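Local coordinates for protein scytalidopepsin B (PDB 2IFR) that cleaves peptide bonds at acidic pH as a glutamic endopeptidase of the A4 family, and is captured here with a peptide-based transition-state analogue, at residues Cys165-Asp170 and Val174-Ala179. Numbering follows the deposited sequence.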
loop_
_atom_site.group_PDB
_atom_site.type_symbol
_atom_site.label_atom_id
_atom_site.label_comp_id
_atom_site.label_asym_id
_atom_site.label_seq_id
_atom_site.Cartn_x
_atom_site.Cartn_y
_atom_site.Cartn_z
ATOM N N CYS A 165 7.231 -11.639 -0.848
ATOM C CA CYS A 165 6.928 -10.774 0.286
ATOM C C CYS A 165 7.957 -11.069 1.358
ATOM O O CYS A 165 8.360 -12.270 1.555
ATOM C CB CYS A 165 5.526 -11.049 0.836
ATOM S SG CYS A 165 4.233 -10.587 -0.352
ATOM N N SER A 166 8.396 -10.029 2.056
ATOM C CA SER A 166 9.394 -10.212 3.099
ATOM C C SER A 166 9.122 -9.230 4.207
ATOM O O SER A 166 8.919 -8.006 3.949
ATOM C CB SER A 166 10.808 -10.007 2.522
ATOM O OG SER A 166 11.760 -9.917 3.560
ATOM N N VAL A 167 9.051 -9.736 5.431
ATOM C CA VAL A 167 8.825 -8.897 6.605
ATOM C C VAL A 167 9.875 -9.351 7.605
ATOM O O VAL A 167 10.166 -10.591 7.694
ATOM C CB VAL A 167 7.408 -9.122 7.260
ATOM C CG1 VAL A 167 7.281 -8.293 8.535
ATOM C CG2 VAL A 167 6.297 -8.719 6.291
ATOM N N THR A 168 10.488 -8.407 8.318
ATOM C CA THR A 168 11.476 -8.761 9.351
ATOM C C THR A 168 11.117 -8.026 10.618
ATOM O O THR A 168 10.517 -6.895 10.581
ATOM C CB THR A 168 12.968 -8.418 8.952
ATOM O OG1 THR A 168 13.099 -7.025 8.641
ATOM C CG2 THR A 168 13.401 -9.243 7.761
ATOM N N SER A 169 11.418 -8.661 11.744
ATOM C CA SER A 169 11.174 -8.083 13.062
ATOM C C SER A 169 12.485 -8.350 13.792
ATOM O O SER A 169 12.931 -9.545 13.894
ATOM C CB SER A 169 10.021 -8.803 13.748
ATOM O OG SER A 169 9.733 -8.220 15.004
ATOM N N ASP A 170 13.133 -7.290 14.273
ATOM C CA ASP A 170 14.431 -7.432 14.973
ATOM C C ASP A 170 15.350 -8.269 14.104
ATOM O O ASP A 170 15.932 -9.302 14.588
ATOM C CB ASP A 170 14.266 -8.146 16.317
ATOM C CG ASP A 170 13.287 -7.447 17.236
ATOM O OD1 ASP A 170 13.470 -6.232 17.478
ATOM O OD2 ASP A 170 12.340 -8.115 17.723
ATOM N N VAL A 174 9.750 -12.732 9.336
ATOM C CA VAL A 174 8.449 -13.184 9.850
ATOM C C VAL A 174 7.629 -13.777 8.708
ATOM O O VAL A 174 7.573 -13.198 7.575
ATOM C CB VAL A 174 7.667 -12.007 10.467
ATOM C CG1 VAL A 174 6.328 -12.489 11.026
ATOM C CG2 VAL A 174 8.502 -11.351 11.560
ATOM N N SER A 175 6.996 -14.912 8.967
ATOM C CA SER A 175 6.171 -15.611 7.970
ATOM C C SER A 175 4.816 -14.934 7.806
ATOM O O SER A 175 4.323 -14.255 8.764
ATOM C CB SER A 175 5.965 -17.050 8.429
ATOM O OG SER A 175 4.777 -17.606 7.908
ATOM N N LEU A 176 4.210 -15.090 6.632
ATOM C CA LEU A 176 2.865 -14.527 6.342
ATOM C C LEU A 176 1.770 -15.495 6.844
ATOM O O LEU A 176 0.538 -15.197 6.764
ATOM C CB LEU A 176 2.704 -14.325 4.831
ATOM C CG LEU A 176 2.818 -12.911 4.235
ATOM C CD1 LEU A 176 3.908 -12.119 4.936
ATOM C CD2 LEU A 176 3.095 -13.028 2.739
ATOM N N ASP A 177 2.203 -16.645 7.350
ATOM C CA ASP A 177 1.309 -17.716 7.883
ATOM C C ASP A 177 0.133 -17.218 8.693
ATOM O O ASP A 177 -1.049 -17.579 8.411
ATOM C CB ASP A 177 2.096 -18.670 8.790
ATOM C CG ASP A 177 3.022 -19.586 8.021
ATOM O OD1 ASP A 177 3.771 -20.353 8.679
ATOM O OD2 ASP A 177 3.005 -19.539 6.766
ATOM N N ASP A 178 0.416 -16.409 9.701
ATOM C CA ASP A 178 -0.641 -15.920 10.577
ATOM C C ASP A 178 -1.201 -14.539 10.281
ATOM O O ASP A 178 -1.861 -13.940 11.176
ATOM C CB ASP A 178 -0.162 -15.969 12.032
ATOM C CG ASP A 178 -1.319 -15.991 13.024
ATOM O OD1 ASP A 178 -2.241 -16.821 12.833
ATOM O OD2 ASP A 178 -1.313 -15.182 13.984
ATOM N N ALA A 179 -0.978 -14.003 9.082
ATOM C CA ALA A 179 -1.528 -12.655 8.758
ATOM C C ALA A 179 -3.058 -12.641 8.727
ATOM O O ALA A 179 -3.704 -13.667 8.327
ATOM C CB ALA A 179 -0.989 -12.172 7.401
HETATM O O HOH W 1 9.112 -12.588 5.709
#
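With chi1 at -179°, Val174 sets CG1 opposite the backbone nitrogen and turns CG2 toward Ser169, so that Val174 CG2 packs on Ser169 CB at 3.7 Å. Val167 has nearly the same first torsion, and its CG1 lies 4.2 Å from Val174 CB, so the two valines lean together on one face of the hairpin. Between them runs the one direct backbone hydrogen bond of the contact, from Val174 N to Val167 O (2.7 Å). A water bridges the other two backbone atoms, accepting from Val167 N at 2.9 Å and donating to Val174 O. It fills the place of a second direct bond where the chain of 174-179 diverges from strand 155-169. Where the two backbones separate, Leu176 reaches back with its side chain: CD2 meets Cys165 CB at 3.7 Å and CD1 approaches Val167 CG2 more loosely, at 4.4 Å. Immediately beyond, a type I turn from Leu176 to Ala179, closed by Ala179 N to Leu176 O (3.0 Å), redirects the chain toward strand 180-186. The contact is therefore the frayed end of a beta hairpin at the margin of this all-beta, concanavalin-clan fold. Strand 16-29 pairs with strand 155-169, and Ser169 OG bonds Ser14 O. Cys165, Val167 and Leu176 all pack on Phe133 of strand 130-141, with Leu11 of strand 9-12 touching Val167 and Leu176.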